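Long-range contacts in chromosome partition protein Smc (Pyrococcus yayanosii, PDB 5XEI), which probably acts in chromosome condensation and partitioning as an ATP-hydrolysing, DNA-binding homodimer, here represented by its ATPase head with adjoining coiled coil and joint: residues 370-375 against 435-440; 101-106 against 113-118. All coordinates share one frame; numbering follows the deposited sequence.

Interaction 1. Residues 370-375 against 435-440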
loop_
_atom_site.group_PDB
_atom_site.type_symbol
_atom_site.label_atom_id
_atom_site.label_comp_id
_atom_site.label_asym_id
_atom_site.label_seq_id
_atom_site.Cartn_x
_atom_site.Cartn_y
_atom_site.Cartn_z
ATOM N N GLU A 370 -21.004 7.758 -11.660
ATOM C CA GLU A 370 -22.060 8.499 -12.326
ATOM C C GLU A 370 -22.332 7.957 -13.719
ATOM O O GLU A 370 -23.498 7.879 -14.133
ATOM C CB GLU A 370 -21.702 9.985 -12.351
ATOM C CG GLU A 370 -21.962 10.656 -10.990
ATOM C CD GLU A 370 -20.953 11.752 -10.607
ATOM O OE1 GLU A 370 -20.668 11.870 -9.396
ATOM O OE2 GLU A 370 -20.459 12.504 -11.483
ATOM N N ALA A 371 -21.285 7.565 -14.451
ATOM C CA ALA A 371 -21.505 6.932 -15.747
ATOM C C ALA A 371 -22.421 5.723 -15.593
ATOM O O ALA A 371 -23.447 5.594 -16.282
ATOM C CB ALA A 371 -20.168 6.522 -16.377
ATOM N N ILE A 372 -22.093 4.848 -14.646
ATOM C CA ILE A 372 -22.888 3.639 -14.495
ATOM C C ILE A 372 -24.323 3.985 -14.112
ATOM O O ILE A 372 -25.277 3.348 -14.573
ATOM C CB ILE A 372 -22.213 2.702 -13.481
ATOM C CG1 ILE A 372 -20.874 2.211 -14.057
ATOM C CG2 ILE A 372 -23.160 1.549 -13.090
ATOM C CD1 ILE A 372 -20.014 1.451 -13.062
ATOM N N ALA A 373 -24.508 5.022 -13.301
ATOM C CA ALA A 373 -25.865 5.357 -12.885
ATOM C C ALA A 373 -26.683 5.912 -14.047
ATOM O O ALA A 373 -27.881 5.632 -14.155
ATOM C CB ALA A 373 -25.830 6.346 -11.727
ATOM N N LYS A 374 -26.074 6.713 -14.914
ATOM C CA LYS A 374 -26.778 7.118 -16.126
ATOM C C LYS A 374 -27.200 5.891 -16.926
ATOM O O LYS A 374 -28.389 5.710 -17.241
ATOM C CB LYS A 374 -25.891 8.045 -16.959
ATOM C CG LYS A 374 -26.412 8.454 -18.341
ATOM C CD LYS A 374 -25.331 9.320 -19.020
ATOM C CE LYS A 374 -25.406 9.338 -20.547
ATOM N NZ LYS A 374 -24.110 9.853 -21.138
ATOM N N ASN A 375 -26.230 5.018 -17.224
ATOM C CA ASN A 375 -26.515 3.774 -17.925
ATOM C C ASN A 375 -27.639 3.011 -17.258
ATOM O O ASN A 375 -28.591 2.583 -17.916
ATOM C CB ASN A 375 -25.265 2.914 -17.978
ATOM C CG ASN A 375 -24.161 3.547 -18.796
ATOM O OD1 ASN A 375 -24.372 4.546 -19.508
ATOM N ND2 ASN A 375 -22.970 2.952 -18.718
ATOM N N PHE A 435 -26.050 -4.811 -16.844
ATOM C CA PHE A 435 -25.774 -4.223 -18.142
ATOM C C PHE A 435 -25.171 -2.840 -18.028
ATOM O O PHE A 435 -24.372 -2.456 -18.892
ATOM C CB PHE A 435 -27.039 -4.193 -18.985
ATOM C CG PHE A 435 -27.238 -5.445 -19.748
ATOM C CD1 PHE A 435 -26.508 -5.677 -20.911
ATOM C CD2 PHE A 435 -28.092 -6.424 -19.282
ATOM C CE1 PHE A 435 -26.661 -6.847 -21.620
ATOM C CE2 PHE A 435 -28.245 -7.602 -19.987
ATOM C CZ PHE A 435 -27.523 -7.816 -21.165
ATOM N N ALA A 436 -25.541 -2.083 -16.990
ATOM C CA ALA A 436 -24.952 -0.765 -16.781
ATOM C C ALA A 436 -23.433 -0.867 -16.684
ATOM O O ALA A 436 -22.697 -0.181 -17.403
ATOM C CB ALA A 436 -25.540 -0.124 -15.524
ATOM N N ILE A 437 -22.949 -1.751 -15.807
ATOM C CA ILE A 437 -21.517 -1.979 -15.706
ATOM C C ILE A 437 -20.960 -2.458 -17.038
ATOM O O ILE A 437 -19.891 -2.021 -17.476
ATOM C CB ILE A 437 -21.216 -2.979 -14.582
ATOM C CG1 ILE A 437 -21.319 -2.304 -13.216
ATOM C CG2 ILE A 437 -19.822 -3.548 -14.765
ATOM C CD1 ILE A 437 -22.693 -2.195 -12.639
ATOM N N GLN A 438 -21.680 -3.344 -17.718
ATOM C CA GLN A 438 -21.114 -3.961 -18.907
ATOM C C GLN A 438 -20.875 -2.927 -20.000
ATOM O O GLN A 438 -19.940 -3.075 -20.791
ATOM C CB GLN A 438 -22.025 -5.101 -19.378
ATOM C CG GLN A 438 -22.822 -4.838 -20.650
ATOM C CD GLN A 438 -22.025 -5.037 -21.923
ATOM O OE1 GLN A 438 -20.958 -5.644 -21.912
ATOM N NE2 GLN A 438 -22.534 -4.501 -23.025
ATOM N N ARG A 439 -21.690 -1.870 -20.058
ATOM C CA ARG A 439 -21.467 -0.831 -21.064
ATOM C C ARG A 439 -20.326 0.080 -20.676
ATOM O O ARG A 439 -19.590 0.554 -21.549
ATOM C CB ARG A 439 -22.727 -0.016 -21.301
ATOM C CG ARG A 439 -23.858 -0.936 -21.545
ATOM C CD ARG A 439 -24.791 -0.480 -22.670
ATOM N NE ARG A 439 -25.214 -1.664 -23.396
ATOM C CZ ARG A 439 -26.297 -1.691 -24.160
ATOM N NH1 ARG A 439 -27.063 -0.595 -24.255
ATOM N NH2 ARG A 439 -26.637 -2.806 -24.816
ATOM N N PHE A 440 -20.117 0.290 -19.385
ATOM C CA PHE A 440 -18.932 1.022 -18.987
ATOM C C PHE A 440 -17.693 0.177 -19.210
ATOM O O PHE A 440 -16.802 0.541 -19.987
ATOM C CB PHE A 440 -19.059 1.455 -17.534
ATOM C CG PHE A 440 -18.012 2.398 -17.115
ATOM C CD1 PHE A 440 -18.124 3.746 -17.418
ATOM C CD2 PHE A 440 -16.905 1.955 -16.419
ATOM C CE1 PHE A 440 -17.144 4.642 -17.029
ATOM C CE2 PHE A 440 -15.926 2.843 -16.016
ATOM C CZ PHE A 440 -16.043 4.188 -16.323
#
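I372 overlaps three residues of the facing helix with its branched side chain, CG2 meeting A436 CB and I437 CD1 while CG1 runs over F440 CB at 4.0 Å. The contact is helix-helix packing inside the ABC-type ATPase head of the SMC protein: residues 370-375 belong to helix 321-383, the long helix that returns from the coiled coil into the head, and residues 435-440 form the last part of helix 424-440. The segment axes come within 8.3 Å and their directions differ by 125°. Two alanines, A371 and A436, lie in the contact. A436 directs its CB toward the other helix, where A436 CB sits 3.6 Å from the carbonyl oxygen I372 O. I437 starts out from the far side of its helix, yet with CG1 beside the backbone N (chi1 -77°) and a further turn at chi2 its CD1 comes back to within 3.8 Å of I372 CG2. F440 lies across I372 at about a right angle. Its ring is thrown anti to the backbone N (chi1 -170°) and reaches along to A371, whose CB lies 3.6 Å from F440 CD1, approaching the ring obliquely. I163 and I166 of helix 156-167 close over this apolar patch, touching I372, I437 and F440. Around N375 the contact is more polar. R439 brings its CB toward N375 but carries its guanidinium away, where NH2 bonds to S470 OG on helix 457-470. N375 CB lies 3.9 Å from A436 CB, and the amide nitrogen N375 ND2 makes a weak hydrogen bond of 3.4 Å to A436 O, a carbonyl that also accepts the backbone N-H of F440.

Interaction 2. Residues 101-106 against 113-118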
loop_
_atom_site.group_PDB
_atom_site.type_symbol
_atom_site.label_atom_id
_atom_site.label_comp_id
_atom_site.label_asym_id
_atom_site.label_seq_id
_atom_site.Cartn_x
_atom_site.Cartn_y
_atom_site.Cartn_z
ATOM N N VAL A 101 -5.131 -21.656 -21.258
ATOM C CA VAL A 101 -5.922 -22.851 -20.995
ATOM C C VAL A 101 -5.782 -23.216 -19.529
ATOM O O VAL A 101 -4.664 -23.420 -19.042
ATOM C CB VAL A 101 -5.484 -24.031 -21.870
ATOM C CG1 VAL A 101 -6.437 -25.202 -21.644
ATOM C CG2 VAL A 101 -5.416 -23.601 -23.330
ATOM N N ILE A 102 -6.916 -23.327 -18.843
ATOM C CA ILE A 102 -6.971 -23.663 -17.427
ATOM C C ILE A 102 -7.737 -24.967 -17.286
ATOM O O ILE A 102 -8.876 -25.082 -17.758
ATOM C CB ILE A 102 -7.628 -22.544 -16.605
ATOM C CG1 ILE A 102 -6.860 -21.236 -16.815
ATOM C CG2 ILE A 102 -7.653 -22.925 -15.148
ATOM C CD1 ILE A 102 -7.547 -20.009 -16.254
ATOM N N LYS A 103 -7.108 -25.954 -16.665
ATOM C CA LYS A 103 -7.741 -27.226 -16.375
ATOM C C LYS A 103 -7.716 -27.449 -14.869
ATOM O O LYS A 103 -6.713 -27.166 -14.205
ATOM C CB LYS A 103 -7.044 -28.384 -17.106
ATOM C CG LYS A 103 -7.585 -29.763 -16.696
ATOM C CD LYS A 103 -6.823 -30.945 -17.327
ATOM C CE LYS A 103 -7.268 -31.206 -18.765
ATOM N NZ LYS A 103 -6.440 -32.261 -19.419
ATOM N N ARG A 104 -8.840 -27.913 -14.327
ATOM C CA ARG A 104 -8.955 -28.255 -12.919
ATOM C C ARG A 104 -9.545 -29.649 -12.785
ATOM O O ARG A 104 -10.413 -30.052 -13.573
ATOM C CB ARG A 104 -9.825 -27.269 -12.163
ATOM C CG ARG A 104 -10.057 -27.657 -10.713
ATOM C CD ARG A 104 -10.989 -26.684 -10.042
ATOM N NE ARG A 104 -11.161 -26.984 -8.631
ATOM C CZ ARG A 104 -12.082 -26.432 -7.848
ATOM N NH1 ARG A 104 -12.946 -25.549 -8.337
ATOM N NH2 ARG A 104 -12.143 -26.769 -6.565
ATOM N N ARG A 105 -9.071 -30.386 -11.786
ATOM C CA ARG A 105 -9.500 -31.758 -11.604
ATOM C C ARG A 105 -9.655 -32.037 -10.125
ATOM O O ARG A 105 -8.803 -31.653 -9.321
ATOM C CB ARG A 105 -8.499 -32.724 -12.224
ATOM C CG ARG A 105 -8.772 -34.173 -11.928
ATOM C CD ARG A 105 -7.620 -35.009 -12.423
ATOM N NE ARG A 105 -7.515 -34.959 -13.870
ATOM C CZ ARG A 105 -6.549 -35.549 -14.556
ATOM N NH1 ARG A 105 -6.533 -35.465 -15.878
ATOM N NH2 ARG A 105 -5.594 -36.216 -13.916
ATOM N N VAL A 106 -10.738 -32.709 -9.763
ATOM C CA VAL A 106 -11.035 -33.006 -8.369
ATOM C C VAL A 106 -11.180 -34.513 -8.221
ATOM O O VAL A 106 -11.832 -35.165 -9.042
ATOM C CB VAL A 106 -12.299 -32.260 -7.899
ATOM C CG1 VAL A 106 -13.441 -32.515 -8.865
ATOM C CG2 VAL A 106 -12.673 -32.639 -6.475
ATOM N N ALA A 113 -6.490 -29.987 -8.329
ATOM C CA ALA A 113 -5.247 -29.852 -9.072
ATOM C C ALA A 113 -5.505 -28.939 -10.252
ATOM O O ALA A 113 -6.527 -29.075 -10.927
ATOM C CB ALA A 113 -4.734 -31.211 -9.561
ATOM N N TYR A 114 -4.579 -28.025 -10.504
ATOM C CA TYR A 114 -4.753 -27.040 -11.556
ATOM C C TYR A 114 -3.628 -27.154 -12.576
ATOM O O TYR A 114 -2.586 -27.761 -12.327
ATOM C CB TYR A 114 -4.821 -25.623 -10.959
ATOM C CG TYR A 114 -6.061 -25.378 -10.129
ATOM C CD1 TYR A 114 -6.163 -25.901 -8.850
ATOM C CD2 TYR A 114 -7.127 -24.617 -10.621
ATOM C CE1 TYR A 114 -7.284 -25.699 -8.078
ATOM C CE2 TYR A 114 -8.265 -24.391 -9.847
ATOM C CZ TYR A 114 -8.327 -24.946 -8.572
ATOM O OH TYR A 114 -9.427 -24.782 -7.762
ATOM N N TRP A 115 -3.866 -26.575 -13.746
ATOM C CA TRP A 115 -2.866 -26.455 -14.797
ATOM C C TRP A 115 -3.207 -25.240 -15.641
ATOM O O TRP A 115 -4.350 -25.129 -16.098
ATOM C CB TRP A 115 -2.864 -27.671 -15.717
ATOM C CG TRP A 115 -2.481 -28.970 -15.125
ATOM C CD1 TRP A 115 -1.244 -29.552 -15.155
ATOM C CD2 TRP A 115 -3.345 -29.899 -14.463
ATOM N NE1 TRP A 115 -1.288 -30.779 -14.547
ATOM C CE2 TRP A 115 -2.564 -31.016 -14.107
ATOM C CE3 TRP A 115 -4.699 -29.890 -14.123
ATOM C CZ2 TRP A 115 -3.093 -32.111 -13.430
ATOM C CZ3 TRP A 115 -5.221 -30.979 -13.450
ATOM C CH2 TRP A 115 -4.419 -32.073 -13.110
ATOM N N LEU A 116 -2.245 -24.348 -15.879
ATOM C CA LEU A 116 -2.370 -23.414 -16.992
ATOM C C LEU A 116 -1.396 -23.833 -18.073
ATOM O O LEU A 116 -0.229 -24.103 -17.789
ATOM C CB LEU A 116 -2.150 -21.952 -16.602
ATOM C CG LEU A 116 -1.069 -21.417 -15.679
ATOM C CD1 LEU A 116 0.344 -21.543 -16.276
ATOM C CD2 LEU A 116 -1.393 -19.954 -15.410
ATOM N N ASN A 117 -1.908 -23.956 -19.294
ATOM C CA ASN A 117 -1.101 -24.323 -20.452
ATOM C C ASN A 117 -0.237 -25.552 -20.180
ATOM O O ASN A 117 0.860 -25.680 -20.730
ATOM C CB ASN A 117 -0.250 -23.137 -20.900
ATOM C CG ASN A 117 -1.102 -21.964 -21.374
ATOM O OD1 ASN A 117 -1.965 -22.132 -22.223
ATOM N ND2 ASN A 117 -0.871 -20.782 -20.816
ATOM N N GLY A 118 -0.712 -26.453 -19.306
ATOM C CA GLY A 118 -0.111 -27.756 -19.087
ATOM C C GLY A 118 0.777 -27.876 -17.852
ATOM O O GLY A 118 0.993 -28.991 -17.365
#
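R104 and Y114 lie side by side and point the same way, the extended arginine chain running along one face of the phenol ring. R104 CG stands 4.0 Å from the centroid of the Y114 ring, 21° off the normal, in a CH-pi contact. Farther out the guanidinium and ring planes are only 16° apart, and Y114 OH sits over the guanidinium face, 2.9 Å from R104 NE, too poorly angled for a hydrogen bond. The terminal nitrogens of the arginine bond elsewhere, NH1 to the carbonyls of F48 and G52 and NH2 weakly to S112 OG, which probably helps keep the group against the tyrosine. W115 is turned quite differently on the other face of the sheet. With its CG anti to the carbonyl carbon (chi1 -65°), the indole presents its edge to the neighbouring strand, and R105 CB meets that edge in plane, 3.9 Å from W115 CZ3. K103 crosses the same ring obliquely, K103 CG lying 3.9 Å from W115 CE3. These residues form an antiparallel beta hairpin within the antiparallel sheet of the head, strand 80-87 flanking 99-106 and strand 119-121 flanking 112-116. R104 and Y114 make a non-hydrogen-bonded pair. K103 and W115 make a hydrogen-bonded one, joined by K103 N to W115 O and W115 N to K103 O, both 2.9 Å. Beyond the ring contacts, R105 NH1 forms a salt bridge with E81. Just past the end of strand 112-116, N117 N donates to V101 O over 2.8 Å, and N117 OD1 turns back to take a weak bond from V101 N.

Overall arrangement
From the N terminus, interaction 2 comes first: it closes a short hairpin loop between strands 99-106 and 112-116, all within the N-terminal part of the head. The chain then passes through helix 156-167 and out and back along the coiled coil before helix 321-383 re-enters the head, where interaction 1 closes a longer excursion containing the three-stranded sheet 388-393, 404-409 and 416-417. The two loops follow one another in series, neither nesting nor crossing. The centres of interactions 1 and 2 are about 34 Å apart, and the nearest atoms of interactions 1 and 2 about 20 Å apart. Interaction 2 binds strands within the antiparallel sheet; interaction 1 joins the returning coiled-coil helix to helix 424-440.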